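Local coordinates for aminotransferase class-III (PDB 6K8H), which belongs to the class-III aminotransferase family and holds (5-hydroxy-4,6-dimethylpyridin-3-yl)methyl dihydrogen phosphate in a pocket beside its central mixed beta-sheet, at residues F254-S259 / D276-G281; A217-D222 / I250-D255. One frame throughout, in Å; residues are numbered along the deposited sequence.

Contact 1. Residues F254-S259 / D276-G281; sequences FDEVIS and DLTAMG. With PLR ((5-hydroxy-4,6-dimethylpyridin-3-yl)methyl dihydrogen phosphate), chain D.
Phe254 and Thr278 face each other as a parallel beta bridge in the central sheet of this class-III aminotransferase, where strands 251-255 and 277-281 of a beta-alpha-beta unit run side by side. The main chain of Phe254 straddles Thr278: its N donates to Leu277 O and its O accepts from Ala279 N, each at 2.9 Å. The next rung is Glu256 N to Ala279 O, more bent at 142°, and after it the two chains cease to pair regularly. The regular, directly bonded part of the contact is therefore the ladder itself, with Ala279 CB on the face covered by Ala130 and Val131 of helix 127-142. On the other face Thr278 CG2 meets Glu256 CG at 3.8 Å, the two side chains slanting past one another. Glu256 then bends at chi2, and its carboxylate is gripped by Ser259 OG, Met267 N and Gln268 NE2; the last of these also bonds Thr278 OG1.

Beyond Glu256 direct hydrogen bonds between the chains give way to a buried water, which donates to Glu256 O at 2.8 Å and accepts from Gly281 N at 2.9 Å. No side of the contact opens to solvent. The departing chain is held by an Asx turn, in which Asp255 OD1 receives Val257 N at 3.0 Å almost in line with its C-O bond. This turn ties the Asp255 carboxylate, which also receives His155 ND1 on OD2, to the residue that packs on the ligand. Val257 still packs closely, with CG2 against Met280 C at 3.7 Å, while its CB, CG1 and CG2 together lie flat over one face of the PLR pyridine ring. At the ring's edge, Asp255 OD2 stands 2.7 Å from PLR N1.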
loop_
_atom_site.group_PDB
_atom_site.type_symbol
_atom_site.label_atom_id
_atom_site.label_comp_id
_atom_site.label_asym_id
_atom_site.label_seq_id
_atom_site.Cartn_x
_atom_site.Cartn_y
_atom_site.Cartn_z
ATOM N N PHE B 254 10.808 2.220 -15.221
ATOM C CA PHE B 254 10.855 3.616 -14.801
ATOM C C PHE B 254 10.012 3.796 -13.546
ATOM O O PHE B 254 8.869 3.336 -13.494
ATOM C CB PHE B 254 10.338 4.555 -15.891
ATOM C CG PHE B 254 11.348 4.857 -16.965
ATOM C CD1 PHE B 254 12.501 4.100 -17.086
ATOM C CD2 PHE B 254 11.126 5.891 -17.865
ATOM C CE1 PHE B 254 13.422 4.356 -18.083
ATOM C CE2 PHE B 254 12.050 6.169 -18.865
ATOM C CZ PHE B 254 13.204 5.401 -18.970
ATOM N N ASP B 255 10.580 4.456 -12.538
ATOM C CA ASP B 255 9.829 4.889 -11.361
ATOM C C ASP B 255 9.395 6.325 -11.617
ATOM O O ASP B 255 10.179 7.261 -11.428
ATOM C CB ASP B 255 10.675 4.772 -10.096
ATOM C CG ASP B 255 9.926 5.211 -8.837
ATOM O OD1 ASP B 255 8.836 5.815 -8.952
ATOM O OD2 ASP B 255 10.433 4.955 -7.718
ATOM N N GLU B 256 8.149 6.501 -12.066
ATOM C CA GLU B 256 7.574 7.822 -12.285
ATOM C C GLU B 256 6.539 8.179 -11.224
ATOM O O GLU B 256 5.609 8.941 -11.498
ATOM C CB GLU B 256 6.963 7.928 -13.685
ATOM C CG GLU B 256 7.977 7.720 -14.817
ATOM C CD GLU B 256 7.839 8.749 -15.950
ATOM O OE1 GLU B 256 7.636 9.957 -15.666
ATOM O OE2 GLU B 256 7.945 8.341 -17.125
ATOM N N VAL B 257 6.675 7.632 -10.012
ATOM C CA VAL B 257 5.701 7.938 -8.966
ATOM C C VAL B 257 5.629 9.445 -8.735
ATOM O O VAL B 257 4.543 10.001 -8.527
ATOM C CB VAL B 257 6.033 7.161 -7.676
ATOM C CG1 VAL B 257 5.161 7.635 -6.516
ATOM C CG2 VAL B 257 5.819 5.663 -7.898
ATOM N N ILE B 258 6.765 10.136 -8.830
ATOM C CA ILE B 258 6.784 11.594 -8.855
ATOM C C ILE B 258 6.858 12.146 -10.281
ATOM O O ILE B 258 6.155 13.103 -10.605
ATOM C CB ILE B 258 7.944 12.152 -7.999
ATOM C CG1 ILE B 258 7.591 12.091 -6.504
ATOM C CG2 ILE B 258 8.261 13.606 -8.400
ATOM C CD1 ILE B 258 8.613 12.789 -5.599
ATOM N N SER B 259 7.728 11.593 -11.135
ATOM C CA SER B 259 8.070 12.272 -12.391
ATOM C C SER B 259 6.950 12.243 -13.431
ATOM O O SER B 259 7.062 12.949 -14.445
ATOM C CB SER B 259 9.379 11.731 -12.978
ATOM O OG SER B 259 9.197 10.453 -13.556
ATOM N N ASP B 276 10.089 -0.807 -20.233
ATOM C CA ASP B 276 9.233 -1.984 -20.312
ATOM C C ASP B 276 8.089 -1.884 -19.316
ATOM O O ASP B 276 6.953 -2.279 -19.622
ATOM C CB ASP B 276 10.070 -3.240 -20.079
ATOM C CG ASP B 276 11.208 -3.360 -21.086
ATOM O OD1 ASP B 276 10.914 -3.455 -22.303
ATOM O OD2 ASP B 276 12.385 -3.325 -20.666
ATOM N N LEU B 277 8.376 -1.357 -18.127
ATOM C CA LEU B 277 7.368 -1.102 -17.109
ATOM C C LEU B 277 7.569 0.290 -16.541
ATOM O O LEU B 277 8.669 0.843 -16.570
ATOM C CB LEU B 277 7.421 -2.114 -15.949
ATOM C CG LEU B 277 7.128 -3.583 -16.273
ATOM C CD1 LEU B 277 7.339 -4.442 -15.047
ATOM C CD2 LEU B 277 5.725 -3.783 -16.836
ATOM N N THR B 278 6.486 0.835 -15.998
ATOM C CA THR B 278 6.481 2.094 -15.270
ATOM C C THR B 278 5.684 1.910 -13.985
ATOM O O THR B 278 4.573 1.367 -14.011
ATOM C CB THR B 278 5.877 3.227 -16.102
ATOM O OG1 THR B 278 6.565 3.340 -17.351
ATOM C CG2 THR B 278 6.027 4.544 -15.366
ATOM N N ALA B 279 6.267 2.343 -12.866
ATOM C CA ALA B 279 5.579 2.482 -11.592
ATOM C C ALA B 279 5.109 3.925 -11.440
ATOM O O ALA B 279 5.825 4.862 -11.804
ATOM C CB ALA B 279 6.492 2.099 -10.419
ATOM N N MET B 280 3.880 4.090 -10.949
ATOM C CA MET B 280 3.228 5.387 -10.820
ATOM C C MET B 280 2.470 5.418 -9.505
ATOM O O MET B 280 2.216 4.382 -8.884
ATOM C CB MET B 280 2.252 5.644 -11.983
ATOM C CG MET B 280 2.876 5.527 -13.362
ATOM S SD MET B 280 1.654 5.233 -14.664
ATOM C CE MET B 280 1.575 3.432 -14.650
ATOM N N GLY B 281 2.069 6.616 -9.111
ATOM C CA GLY B 281 1.288 6.828 -7.906
ATOM C C GLY B 281 1.028 8.308 -7.742
ATOM O O GLY B 281 0.994 9.033 -8.740
HETATM N N1 PLR D . 8.924 6.206 -5.886
HETATM C C2 PLR D . 9.180 7.508 -5.832
HETATM C C2A PLR D . 10.084 8.115 -6.853
HETATM C C3 PLR D . 8.589 8.303 -4.839
HETATM O O3 PLR D . 8.863 9.622 -4.821
HETATM C C4 PLR D . 7.731 7.709 -3.892
HETATM C C4A PLR D . 7.102 8.530 -2.856
HETATM C C5 PLR D . 7.476 6.337 -3.984
HETATM C C6 PLR D . 8.107 5.637 -4.977
HETATM C C5A PLR D . 6.591 5.630 -2.993
HETATM O O4P PLR D . 5.170 5.955 -3.090
HETATM P P PLR D . 4.242 5.818 -1.784
HETATM O O1P PLR D . 4.451 4.420 -1.298
HETATM O O2P PLR D . 4.736 6.829 -0.816
HETATM O O3P PLR D . 2.839 6.084 -2.227
HETATM O O HOH W 1 2.891 8.753 -10.910
#

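Contact 2. Residues A217-D222 / I250-D255; sequences AAVLID and IVLIFD. With PLR ((5-hydroxy-4,6-dimethylpyridin-3-yl)methyl dihydrogen phosphate), chain D.
With CG1 of Ile221 swung opposite the backbone N (chi1 -178°), its CG2 branch sits between N and the carbonyl carbon and presses on Phe254 CD1 at 3.5 Å. The two side chains run alongside each other in the same direction, and the same methyl meets Leu252 CD1 at 3.9 Å. On the opposite face, Ile253 has chi1 near -56°, which sends its branches to different neighbours: CD1 reaches back to Ala218 CB at 3.7 Å, while CG2 meets Leu220 CD1, also at 3.7 Å. Each face thus has its own apolar row, Ile221, Leu252 and Phe254 on one and Ala218, Leu220 and Ile253 on the other. Helix 235-248 packs on Ile221 and Val219, whereas helix 127-142 covers Ala218 and Val251.

Between these layers five backbone hydrogen bonds alternate in direction: Val251 N to Ala217 O, Val219 N to Val251 O, Ile253 N to Val219 O, Ile221 N to Ile253 O and Asp255 N to Ile221 O, all 2.9 Å long. The strand directions differ by 25°, the twist of the sheet, while the five bonds keep the strands in step. Past the ladder's end Asp222 holds its carboxylate by accepting Asn224 N on OD1, and OD2 approaches the PLR methyl C2A at 3.4 Å. Here strand 216-221, helix 235-248 and strand 251-255 form a beta-alpha-beta crossover, with the pocket at the carboxyl ends of its parallel strands, as in the aminotransferase fold.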
loop_
_atom_site.group_PDB
_atom_site.type_symbol
_atom_site.label_atom_id
_atom_site.label_comp_id
_atom_site.label_asym_id
_atom_site.label_seq_id
_atom_site.Cartn_x
_atom_site.Cartn_y
_atom_site.Cartn_z
ATOM N N ALA B 217 16.925 -9.507 -13.407
ATOM C CA ALA B 217 15.560 -9.417 -13.925
ATOM C C ALA B 217 15.209 -8.007 -14.392
ATOM O O ALA B 217 14.495 -7.839 -15.388
ATOM C CB ALA B 217 14.561 -9.857 -12.858
ATOM N N ALA B 218 15.681 -6.982 -13.683
ATOM C CA ALA B 218 15.247 -5.621 -13.960
ATOM C C ALA B 218 16.312 -4.606 -13.565
ATOM O O ALA B 218 17.129 -4.846 -12.668
ATOM C CB ALA B 218 13.960 -5.270 -13.202
ATOM N N VAL B 219 16.268 -3.458 -14.237
ATOM C CA VAL B 219 16.914 -2.222 -13.787
ATOM C C VAL B 219 15.806 -1.223 -13.469
ATOM O O VAL B 219 14.962 -0.930 -14.325
ATOM C CB VAL B 219 17.868 -1.638 -14.840
ATOM C CG1 VAL B 219 18.391 -0.277 -14.363
ATOM C CG2 VAL B 219 19.021 -2.576 -15.156
ATOM N N LEU B 220 15.805 -0.699 -12.250
ATOM C CA LEU B 220 14.800 0.259 -11.806
ATOM C C LEU B 220 15.447 1.634 -11.753
ATOM O O LEU B 220 16.511 1.792 -11.145
ATOM C CB LEU B 220 14.253 -0.148 -10.436
ATOM C CG LEU B 220 13.427 0.812 -9.594
ATOM C CD1 LEU B 220 12.022 0.912 -10.174
ATOM C CD2 LEU B 220 13.422 0.296 -8.167
ATOM N N ILE B 221 14.831 2.620 -12.406
ATOM C CA ILE B 221 15.439 3.943 -12.496
ATOM C C ILE B 221 14.370 5.026 -12.380
ATOM O O ILE B 221 13.339 4.966 -13.056
ATOM C CB ILE B 221 16.240 4.112 -13.801
ATOM C CG1 ILE B 221 16.896 5.492 -13.822
ATOM C CG2 ILE B 221 15.358 3.838 -15.025
ATOM C CD1 ILE B 221 17.846 5.697 -14.992
ATOM N N ASP B 222 14.616 6.006 -11.505
ATOM C CA ASP B 222 13.833 7.236 -11.450
ATOM C C ASP B 222 14.430 8.230 -12.440
ATOM O O ASP B 222 15.580 8.645 -12.256
ATOM C CB ASP B 222 13.865 7.795 -10.032
ATOM C CG ASP B 222 13.086 9.090 -9.858
ATOM O OD1 ASP B 222 12.902 9.859 -10.830
ATOM O OD2 ASP B 222 12.672 9.352 -8.696
ATOM N N ILE B 250 16.738 -7.778 -20.010
ATOM C CA ILE B 250 16.511 -7.185 -18.695
ATOM C C ILE B 250 15.365 -6.187 -18.794
ATOM O O ILE B 250 15.349 -5.332 -19.693
ATOM C CB ILE B 250 17.783 -6.499 -18.170
ATOM C CG1 ILE B 250 18.900 -7.516 -17.984
ATOM C CG2 ILE B 250 17.503 -5.775 -16.853
ATOM C CD1 ILE B 250 20.239 -6.865 -17.832
ATOM N N VAL B 251 14.419 -6.281 -17.861
ATOM C CA VAL B 251 13.249 -5.409 -17.844
ATOM C C VAL B 251 13.672 -4.031 -17.343
ATOM O O VAL B 251 14.210 -3.903 -16.239
ATOM C CB VAL B 251 12.148 -6.003 -16.953
ATOM C CG1 VAL B 251 11.023 -5.012 -16.760
ATOM C CG2 VAL B 251 11.635 -7.337 -17.533
ATOM N N LEU B 252 13.410 -2.995 -18.140
ATOM C CA LEU B 252 13.680 -1.619 -17.726
ATOM C C LEU B 252 12.412 -1.037 -17.100
ATOM O O LEU B 252 11.373 -0.911 -17.770
ATOM C CB LEU B 252 14.160 -0.782 -18.915
ATOM C CG LEU B 252 14.469 0.711 -18.693
ATOM C CD1 LEU B 252 15.496 0.946 -17.574
ATOM C CD2 LEU B 252 14.957 1.340 -19.997
ATOM N N ILE B 253 12.493 -0.704 -15.810
ATOM C CA ILE B 253 11.380 -0.139 -15.056
ATOM C C ILE B 253 11.679 1.330 -14.764
ATOM O O ILE B 253 12.660 1.643 -14.081
ATOM C CB ILE B 253 11.141 -0.891 -13.737
ATOM C CG1 ILE B 253 10.911 -2.390 -13.969
ATOM C CG2 ILE B 253 9.958 -0.282 -12.999
ATOM C CD1 ILE B 253 10.921 -3.172 -12.696
ATOM N N PHE B 254 10.808 2.220 -15.221
ATOM C CA PHE B 254 10.855 3.616 -14.801
ATOM C C PHE B 254 10.012 3.796 -13.546
ATOM O O PHE B 254 8.869 3.336 -13.494
ATOM C CB PHE B 254 10.338 4.555 -15.891
ATOM C CG PHE B 254 11.348 4.857 -16.965
ATOM C CD1 PHE B 254 12.501 4.100 -17.086
ATOM C CD2 PHE B 254 11.126 5.891 -17.865
ATOM C CE1 PHE B 254 13.422 4.356 -18.083
ATOM C CE2 PHE B 254 12.050 6.169 -18.865
ATOM C CZ PHE B 254 13.204 5.401 -18.970
ATOM N N ASP B 255 10.580 4.456 -12.538
ATOM C CA ASP B 255 9.829 4.889 -11.361
ATOM C C ASP B 255 9.395 6.325 -11.617
ATOM O O ASP B 255 10.179 7.261 -11.428
ATOM C CB ASP B 255 10.675 4.772 -10.096
ATOM C CG ASP B 255 9.926 5.211 -8.837
ATOM O OD1 ASP B 255 8.836 5.815 -8.952
ATOM O OD2 ASP B 255 10.433 4.955 -7.718
HETATM N N1 PLR D . 8.924 6.206 -5.886
HETATM C C2 PLR D . 9.180 7.508 -5.832
HETATM C C2A PLR D . 10.084 8.115 -6.853
HETATM C C3 PLR D . 8.589 8.303 -4.839
HETATM O O3 PLR D . 8.863 9.622 -4.821
HETATM C C4 PLR D . 7.731 7.709 -3.892
HETATM C C4A PLR D . 7.102 8.530 -2.856
HETATM C C5 PLR D . 7.476 6.337 -3.984
HETATM C C6 PLR D . 8.107 5.637 -4.977
HETATM C C5A PLR D . 6.591 5.630 -2.993
HETATM O O4P PLR D . 5.170 5.955 -3.090
HETATM P P PLR D . 4.242 5.818 -1.784
HETATM O O1P PLR D . 4.451 4.420 -1.298
HETATM O O2P PLR D . 4.736 6.829 -0.816
HETATM O O3P PLR D . 2.839 6.084 -2.227
#

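Strand 251-255 is the common element: contact 1 pairs it with strand 277-281 and contact 2 with strand 216-221, so three neighbouring parallel strands form one continuous piece of sheet. The contact centres lie about 10 Å apart. At the end remote from the ligand they are stitched together by probable hydrogen bonds, Asp276 OD2 to Leu252 N at 2.7 Å and Leu277 N to Leu252 O at 3.1 Å. At the other end both open on PLR: contact 1 supplies Val257 and Ile258, contact 2 Asp222, and the two share Asp255. Gly127 N and Thr128 OG1 of the same chain, and Thr317 OG1 of the second subunit, add hydrogen bonds to the ligand.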